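Local coordinates for electron transfer flavoprotein, alpha subunit (Thermotoga maritima, PDB 7KOE) that probably transfers electrons through bound flavin-adenine dinucleotide, as the alpha subunit of an electron transfer flavoprotein, at residues Lys4-Val9 and Glu40-Leu45; Val65-Asn70 and Gly179-Glu184. One frame throughout, in Å; residues are numbered along the deposited sequence.

Interaction 1: residues Lys4-Val9 and Glu40-Leu45; sequences KKIIFV and EVWGVL
I6 lays its CD1 methyl over one face of the W42 indole, 3.6 Å from the centroid of its five-membered ring. CG1 of I6 is anti to the backbone N (chi1 171°), and the extended chain carries CD1 across the indole. The F8 ring runs alongside, its plane 14° from parallel, but the offset is large and little of one ring lies over the other. F8 CE1 comes within 3.5 Å of W42 CE3. A methyl of V44 covers a face of the phenyl ring, with CG2 4.0 Å from the centroid of F8. W42 NE1 donates to E40 OE2 over 2.9 Å. E40 OE2 lies in the indole plane, the N-H arrives from above the carboxylate plane, and the bond is bent. I7 and V41 turn to the other side of the sheet, where I7 CD1 meets V41 CG2.

The two backbones pair in parallel register, though their directions differ by 40°. I7 N bonds to E40 O, and W42 N to I7 O at 2.9 Å. V44 N reaches V9 O, also at 2.9 Å. These are neighbouring strands of the parallel sheet of the ETF domain. Helix 21-33 covers the I7 and V41 side through A29, and I26 touches V9. On the W42 side, Y92 meets the indole and P94 touches F8. L66 of strand 65-69 also packs on W42.

Interaction 2: residues Val65-Asn70 and Gly179-Glu184; sequences VLYVKN and GEIIEE
V65 and I181 lie side by side on one face of the sheet, with V65 CG1 4.0 Å from I181 CG2. With CG1 beside the backbone N (chi1 -58°), CG2 of I181 also reaches Y67 CB, at 3.8 Å. On the other face L66 CD1 packs on I182 CG2 at 3.9 Å. I58 of helix 51-60 touches both V65 and I181, while Y92 touches both L66 and I182.

The backbones pair as parallel strands. V65 N bonds to E180 O, and I182 N to V65 O at 2.7 Å. Y67 N then donates to I182 O. Strand 181-185 lies at one edge of this chain's seven-stranded parallel sheet, in the alpha/beta domain of the HUP clan.

Toward the far end K69 N gives a nearly straight bond to E184 O at 3.0 Å. The bend at chi2 (-83°) lays K69 CD over the centre of the Y67 ring, 3.5 Å above its plane. E183 OE2 comes to the edge of that ring, 3.9 Å from Y67 CD2. The Y67 hydroxyl is hydrogen-bonded to the backbone N of L50. K69 NZ stays 5.3 Å from E183 OE2 and makes its salt bridge with E185.

Overall arrangement
Strand 6-9 comes first in the chain. Helix 21-33 follows, and strand 40-46 returns beside strand 6-9, so interaction 1 closes a beta-alpha-beta crossover. Helix 51-60 then leads to strand 65-69, next to 40-46. Interaction 2 closes a much longer loop of 108 residues, when strand 181-185 comes back to the sheet edge. The two loops are in series and neither crosses the other. Their centres are about 12 Å apart, and they join directly: G43 O to L66 N and L45 N to L66 O are probable hydrogen bonds. Together they tie four adjacent strands of the sheet, in the order 6-9, 40-46, 65-69, 181-185.

Interaction 1: residues Lys4-Val9 and Glu40-Leu45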
ATOM      1  N   LYS B   4      34.242 -43.615  -9.192  1.00 79.48           N
ATOM      2  CA  LYS B   4      34.669 -42.221  -9.251  1.00 79.48           C
ATOM      3  C   LYS B   4      33.824 -41.336  -8.341  1.00 79.48           C
ATOM      4  O   LYS B   4      34.257 -40.236  -7.980  1.00 79.48           O
ATOM      5  CB  LYS B   4      34.623 -41.713 -10.694  1.00 79.48           C
ATOM      6  CG  LYS B   4      35.731 -42.263 -11.589  1.00 79.48           C
ATOM      7  CD  LYS B   4      37.096 -41.725 -11.189  1.00 79.48           C
ATOM      8  CE  LYS B   4      38.087 -41.829 -12.337  1.00 79.48           C
ATOM      9  NZ  LYS B   4      39.389 -42.391 -11.890  1.00 79.48           N
ATOM     10  N   LYS B   5      32.621 -41.789  -7.975  1.00 70.31           N
ATOM     11  CA  LYS B   5      31.855 -41.180  -6.884  1.00 70.31           C
ATOM     12  C   LYS B   5      32.230 -41.889  -5.581  1.00 70.31           C
ATOM     13  O   LYS B   5      31.590 -42.838  -5.125  1.00 70.31           O
ATOM     14  CB  LYS B   5      30.359 -41.246  -7.160  1.00 70.31           C
ATOM     15  CG  LYS B   5      29.910 -40.319  -8.273  1.00 70.31           C
ATOM     16  CD  LYS B   5      28.407 -40.373  -8.467  1.00 70.31           C
ATOM     17  CE  LYS B   5      27.979 -39.499  -9.634  1.00 70.31           C
ATOM     18  NZ  LYS B   5      28.191 -38.054  -9.347  1.00 70.31           N
ATOM     19  N   ILE B   6      33.307 -41.396  -4.991  1.00 61.66           N
ATOM     20  CA  ILE B   6      34.041 -42.082  -3.940  1.00 61.66           C
ATOM     21  C   ILE B   6      34.258 -41.069  -2.817  1.00 61.66           C
ATOM     22  O   ILE B   6      35.155 -40.230  -2.870  1.00 61.66           O
ATOM     23  CB  ILE B   6      35.340 -42.670  -4.507  1.00 61.66           C
ATOM     24  CG1 ILE B   6      36.280 -43.229  -3.443  1.00 61.66           C
ATOM     25  CG2 ILE B   6      36.021 -41.750  -5.544  1.00 61.66           C
ATOM     26  CD1 ILE B   6      37.442 -43.916  -4.092  1.00 61.66           C
ATOM     27  N   ILE B   7      33.420 -41.114  -1.786  1.00 55.20           N
ATOM     28  CA  ILE B   7      33.419 -40.009  -0.832  1.00 55.20           C
ATOM     29  C   ILE B   7      34.425 -40.300   0.280  1.00 55.20           C
ATOM     30  O   ILE B   7      34.533 -41.430   0.768  1.00 55.20           O
ATOM     31  CB  ILE B   7      32.005 -39.729  -0.301  1.00 55.20           C
ATOM     32  CG1 ILE B   7      31.405 -40.910   0.456  1.00 55.20           C
ATOM     33  CG2 ILE B   7      31.087 -39.419  -1.470  1.00 55.20           C
ATOM     34  CD1 ILE B   7      30.003 -40.644   0.957  1.00 55.20           C
ATOM     35  N   PHE B   8      35.218 -39.292   0.633  1.00 53.25           N
ATOM     36  CA  PHE B   8      36.309 -39.452   1.583  1.00 53.25           C
ATOM     37  C   PHE B   8      35.903 -38.937   2.955  1.00 53.25           C
ATOM     38  O   PHE B   8      35.082 -38.027   3.078  1.00 53.25           O
ATOM     39  CB  PHE B   8      37.558 -38.694   1.127  1.00 53.25           C
ATOM     40  CG  PHE B   8      38.406 -39.431   0.131  1.00 53.25           C
ATOM     41  CD1 PHE B   8      37.979 -40.612  -0.449  1.00 53.25           C
ATOM     42  CD2 PHE B   8      39.646 -38.928  -0.223  1.00 53.25           C
ATOM     43  CE1 PHE B   8      38.771 -41.272  -1.366  1.00 53.25           C
ATOM     44  CE2 PHE B   8      40.444 -39.584  -1.134  1.00 53.25           C
ATOM     45  CZ  PHE B   8      40.007 -40.756  -1.706  1.00 53.25           C
ATOM     46  N   VAL B   9      36.490 -39.531   3.988  1.00 47.06           N
ATOM     47  CA  VAL B   9      36.376 -39.055   5.362  1.00 47.06           C
ATOM     48  C   VAL B   9      37.756 -39.173   5.989  1.00 47.06           C
ATOM     49  O   VAL B   9      38.338 -40.261   6.005  1.00 47.06           O
ATOM     50  CB  VAL B   9      35.345 -39.855   6.186  1.00 47.06           C
ATOM     51  CG1 VAL B   9      35.519 -39.584   7.667  1.00 47.06           C
ATOM     52  CG2 VAL B   9      33.926 -39.528   5.771  1.00 47.06           C
ATOM     53  N   GLU B  40      30.550 -45.004  -2.312  1.00 61.47           N
ATOM     54  CA  GLU B  40      31.149 -45.776  -1.232  1.00 61.47           C
ATOM     55  C   GLU B  40      31.910 -44.840  -0.302  1.00 61.47           C
ATOM     56  O   GLU B  40      32.510 -43.857  -0.742  1.00 61.47           O
ATOM     57  CB  GLU B  40      32.087 -46.854  -1.782  1.00 61.47           C
ATOM     58  CG  GLU B  40      32.971 -46.361  -2.917  1.00 61.47           C
ATOM     59  CD  GLU B  40      34.095 -47.316  -3.246  1.00 61.47           C
ATOM     60  OE1 GLU B  40      34.295 -47.625  -4.438  1.00 61.47           O
ATOM     61  OE2 GLU B  40      34.785 -47.757  -2.307  1.00 61.47           O
ATOM     62  N   VAL B  41      31.895 -45.163   0.989  1.00 57.31           N
ATOM     63  CA  VAL B  41      32.487 -44.311   2.018  1.00 57.31           C
ATOM     64  C   VAL B  41      33.901 -44.813   2.289  1.00 57.31           C
ATOM     65  O   VAL B  41      34.097 -45.837   2.943  1.00 57.31           O
ATOM     66  CB  VAL B  41      31.647 -44.305   3.295  1.00 57.31           C
ATOM     67  CG1 VAL B  41      32.324 -43.482   4.383  1.00 57.31           C
ATOM     68  CG2 VAL B  41      30.261 -43.792   3.004  1.00 57.31           C
ATOM     69  N   TRP B  42      34.894 -44.078   1.805  1.00 57.10           N
ATOM     70  CA  TRP B  42      36.275 -44.396   2.122  1.00 57.10           C
ATOM     71  C   TRP B  42      36.651 -43.819   3.483  1.00 57.10           C
ATOM     72  O   TRP B  42      35.851 -43.174   4.164  1.00 57.10           O
ATOM     73  CB  TRP B  42      37.210 -43.861   1.042  1.00 57.10           C
ATOM     74  CG  TRP B  42      37.482 -44.830  -0.043  1.00 57.10           C
ATOM     75  CD1 TRP B  42      36.599 -45.698  -0.603  1.00 57.10           C
ATOM     76  CD2 TRP B  42      38.729 -45.035  -0.714  1.00 57.10           C
ATOM     77  NE1 TRP B  42      37.215 -46.431  -1.584  1.00 57.10           N
ATOM     78  CE2 TRP B  42      38.530 -46.055  -1.660  1.00 57.10           C
ATOM     79  CE3 TRP B  42      39.998 -44.465  -0.597  1.00 57.10           C
ATOM     80  CZ2 TRP B  42      39.541 -46.497  -2.504  1.00 57.10           C
ATOM     81  CZ3 TRP B  42      41.005 -44.912  -1.430  1.00 57.10           C
ATOM     82  CH2 TRP B  42      40.770 -45.918  -2.369  1.00 57.10           C
ATOM     83  N   GLY B  43      37.887 -44.074   3.891  1.00 52.30           N
ATOM     84  CA  GLY B  43      38.459 -43.420   5.048  1.00 52.30           C
ATOM     85  C   GLY B  43      39.945 -43.217   4.856  1.00 52.30           C
ATOM     86  O   GLY B  43      40.676 -44.182   4.625  1.00 52.30           O
ATOM     87  N   VAL B  44      40.412 -41.979   4.943  1.00 49.07           N
ATOM     88  CA  VAL B  44      41.824 -41.666   4.761  1.00 49.07           C
ATOM     89  C   VAL B  44      42.467 -41.556   6.131  1.00 49.07           C
ATOM     90  O   VAL B  44      41.974 -40.830   7.001  1.00 49.07           O
ATOM     91  CB  VAL B  44      42.016 -40.373   3.954  1.00 49.07           C
ATOM     92  CG1 VAL B  44      43.449 -40.266   3.477  1.00 49.07           C
ATOM     93  CG2 VAL B  44      41.067 -40.351   2.780  1.00 49.07           C
ATOM     94  N   LEU B  45      43.563 -42.277   6.327  1.00 52.84           N
ATOM     95  CA  LEU B  45      44.207 -42.330   7.627  1.00 52.84           C
ATOM     96  C   LEU B  45      45.708 -42.304   7.397  1.00 52.84           C
ATOM     97  O   LEU B  45      46.216 -43.030   6.537  1.00 52.84           O
ATOM     98  CB  LEU B  45      43.773 -43.585   8.391  1.00 52.84           C
ATOM     99  CG  LEU B  45      43.928 -43.645   9.910  1.00 52.84           C
ATOM    100  CD1 LEU B  45      42.857 -44.557  10.471  1.00 52.84           C
ATOM    101  CD2 LEU B  45      45.289 -44.138  10.327  1.00 52.84           C
TER

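Interaction 2: residues Val65-Asn70 and Gly179-Glu184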
ATOM      1  N   VAL B  65      39.217 -48.329   3.437  1.00 55.35           N
ATOM      2  CA  VAL B  65      40.091 -47.467   4.230  1.00 55.35           C
ATOM      3  C   VAL B  65      41.378 -47.251   3.446  1.00 55.35           C
ATOM      4  O   VAL B  65      42.040 -48.217   3.055  1.00 55.35           O
ATOM      5  CB  VAL B  65      40.393 -48.051   5.625  1.00 55.35           C
ATOM      6  CG1 VAL B  65      41.647 -47.436   6.227  1.00 55.35           C
ATOM      7  CG2 VAL B  65      39.220 -47.826   6.566  1.00 55.35           C
ATOM      8  N   LEU B  66      41.720 -45.993   3.193  1.00 55.75           N
ATOM      9  CA  LEU B  66      43.006 -45.645   2.601  1.00 55.75           C
ATOM     10  C   LEU B  66      43.955 -45.330   3.749  1.00 55.75           C
ATOM     11  O   LEU B  66      43.928 -44.235   4.312  1.00 55.75           O
ATOM     12  CB  LEU B  66      42.858 -44.473   1.641  1.00 55.75           C
ATOM     13  CG  LEU B  66      44.128 -43.900   1.022  1.00 55.75           C
ATOM     14  CD1 LEU B  66      44.907 -44.972   0.288  1.00 55.75           C
ATOM     15  CD2 LEU B  66      43.771 -42.764   0.091  1.00 55.75           C
ATOM     16  N   TYR B  67      44.783 -46.302   4.116  1.00 57.41           N
ATOM     17  CA  TYR B  67      45.665 -46.175   5.273  1.00 57.41           C
ATOM     18  C   TYR B  67      47.046 -45.789   4.760  1.00 57.41           C
ATOM     19  O   TYR B  67      47.888 -46.637   4.472  1.00 57.41           O
ATOM     20  CB  TYR B  67      45.654 -47.471   6.077  1.00 57.41           C
ATOM     21  CG  TYR B  67      46.591 -47.565   7.268  1.00 57.41           C
ATOM     22  CD1 TYR B  67      46.908 -46.452   8.036  1.00 57.41           C
ATOM     23  CD2 TYR B  67      47.096 -48.795   7.666  1.00 57.41           C
ATOM     24  CE1 TYR B  67      47.752 -46.555   9.129  1.00 57.41           C
ATOM     25  CE2 TYR B  67      47.926 -48.909   8.764  1.00 57.41           C
ATOM     26  CZ  TYR B  67      48.256 -47.784   9.486  1.00 57.41           C
ATOM     27  OH  TYR B  67      49.087 -47.892  10.575  1.00 57.41           O
ATOM     28  N   VAL B  68      47.272 -44.483   4.648  1.00 57.99           N
ATOM     29  CA  VAL B  68      48.543 -43.947   4.172  1.00 57.99           C
ATOM     30  C   VAL B  68      49.588 -44.118   5.266  1.00 57.99           C
ATOM     31  O   VAL B  68      49.338 -43.803   6.435  1.00 57.99           O
ATOM     32  CB  VAL B  68      48.388 -42.472   3.766  1.00 57.99           C
ATOM     33  CG1 VAL B  68      49.676 -41.936   3.180  1.00 57.99           C
ATOM     34  CG2 VAL B  68      47.249 -42.314   2.776  1.00 57.99           C
ATOM     35  N   LYS B  69      50.759 -44.619   4.890  1.00 62.82           N
ATOM     36  CA  LYS B  69      51.779 -45.039   5.838  1.00 62.82           C
ATOM     37  C   LYS B  69      52.996 -44.136   5.746  1.00 62.82           C
ATOM     38  O   LYS B  69      53.628 -44.054   4.687  1.00 62.82           O
ATOM     39  CB  LYS B  69      52.194 -46.485   5.568  1.00 62.82           C
ATOM     40  CG  LYS B  69      51.052 -47.373   5.173  1.00 62.82           C
ATOM     41  CD  LYS B  69      50.344 -47.865   6.402  1.00 62.82           C
ATOM     42  CE  LYS B  69      51.229 -48.790   7.221  1.00 62.82           C
ATOM     43  NZ  LYS B  69      51.691 -49.975   6.446  1.00 62.82           N
ATOM     44  N   ASN B  70      53.326 -43.480   6.857  1.00 64.55           N
ATOM     45  CA  ASN B  70      54.633 -42.869   7.047  1.00 64.55           C
ATOM     46  C   ASN B  70      54.862 -42.677   8.539  1.00 64.55           C
ATOM     47  O   ASN B  70      53.910 -42.567   9.315  1.00 64.55           O
ATOM     48  CB  ASN B  70      54.777 -41.535   6.313  1.00 64.55           C
ATOM     49  CG  ASN B  70      56.213 -41.228   5.972  1.00 64.55           C
ATOM     50  OD1 ASN B  70      57.112 -41.991   6.315  1.00 64.55           O
ATOM     51  ND2 ASN B  70      56.440 -40.120   5.279  1.00 64.55           N
ATOM     52  N   GLY B 179      36.177 -54.497   4.844  1.00 62.90           N
ATOM     53  CA  GLY B 179      36.493 -53.688   3.684  1.00 62.90           C
ATOM     54  C   GLY B 179      37.972 -53.756   3.400  1.00 62.90           C
ATOM     55  O   GLY B 179      38.763 -54.168   4.251  1.00 62.90           O
ATOM     56  N   GLU B 180      38.346 -53.345   2.190  1.00 63.02           N
ATOM     57  CA  GLU B 180      39.755 -53.368   1.805  1.00 63.02           C
ATOM     58  C   GLU B 180      40.479 -52.213   2.495  1.00 63.02           C
ATOM     59  O   GLU B 180      39.951 -51.101   2.601  1.00 63.02           O
ATOM     60  CB  GLU B 180      39.921 -53.325   0.283  1.00 63.02           C
ATOM     61  CG  GLU B 180      39.705 -51.993  -0.425  1.00 63.02           C
ATOM     62  CD  GLU B 180      39.717 -52.102  -1.936  1.00 63.02           C
ATOM     63  OE1 GLU B 180      39.854 -53.224  -2.467  1.00 63.02           O
ATOM     64  OE2 GLU B 180      39.595 -51.041  -2.593  1.00 63.02           O
ATOM     65  N   ILE B 181      41.633 -52.503   3.083  1.00 59.24           N
ATOM     66  CA  ILE B 181      42.482 -51.462   3.647  1.00 59.24           C
ATOM     67  C   ILE B 181      43.641 -51.241   2.684  1.00 59.24           C
ATOM     68  O   ILE B 181      44.494 -52.112   2.521  1.00 59.24           O
ATOM     69  CB  ILE B 181      42.976 -51.840   5.044  1.00 59.24           C
ATOM     70  CG1 ILE B 181      41.786 -52.094   5.971  1.00 59.24           C
ATOM     71  CG2 ILE B 181      43.848 -50.736   5.612  1.00 59.24           C
ATOM     72  CD1 ILE B 181      42.167 -52.419   7.392  1.00 59.24           C
ATOM     73  N   ILE B 182      43.670 -50.084   2.037  1.00 60.37           N
ATOM     74  CA  ILE B 182      44.716 -49.784   1.067  1.00 60.37           C
ATOM     75  C   ILE B 182      45.878 -49.125   1.795  1.00 60.37           C
ATOM     76  O   ILE B 182      45.748 -48.010   2.309  1.00 60.37           O
ATOM     77  CB  ILE B 182      44.192 -48.879  -0.055  1.00 60.37           C
ATOM     78  CG1 ILE B 182      42.977 -49.504  -0.739  1.00 60.37           C
ATOM     79  CG2 ILE B 182      45.292 -48.603  -1.057  1.00 60.37           C
ATOM     80  CD1 ILE B 182      41.668 -48.833  -0.385  1.00 60.37           C
ATOM     81  N   GLU B 183      47.015 -49.808   1.842  1.00 65.06           N
ATOM     82  CA  GLU B 183      48.232 -49.222   2.382  1.00 65.06           C
ATOM     83  C   GLU B 183      49.053 -48.633   1.245  1.00 65.06           C
ATOM     84  O   GLU B 183      49.479 -49.353   0.337  1.00 65.06           O
ATOM     85  CB  GLU B 183      49.066 -50.246   3.159  1.00 65.06           C
ATOM     86  CG  GLU B 183      48.512 -50.603   4.528  1.00 65.06           C
ATOM     87  CD  GLU B 183      47.481 -51.705   4.480  1.00 65.06           C
ATOM     88  OE1 GLU B 183      47.248 -52.256   3.385  1.00 65.06           O
ATOM     89  OE2 GLU B 183      46.905 -52.025   5.541  1.00 65.06           O
ATOM     90  N   GLU B 184      49.262 -47.325   1.297  1.00 68.19           N
ATOM     91  CA  GLU B 184      50.151 -46.624   0.380  1.00 68.19           C
ATOM     92  C   GLU B 184      51.309 -46.108   1.221  1.00 68.19           C
ATOM     93  O   GLU B 184      51.161 -45.132   1.962  1.00 68.19           O
ATOM     94  CB  GLU B 184      49.422 -45.494  -0.345  1.00 68.19           C
ATOM     95  CG  GLU B 184      50.284 -44.731  -1.336  1.00 68.19           C
ATOM     96  CD  GLU B 184      50.686 -45.557  -2.543  1.00 68.19           C
ATOM     97  OE1 GLU B 184      49.922 -46.465  -2.935  1.00 68.19           O
ATOM     98  OE2 GLU B 184      51.775 -45.298  -3.096  1.00 68.19           O
TER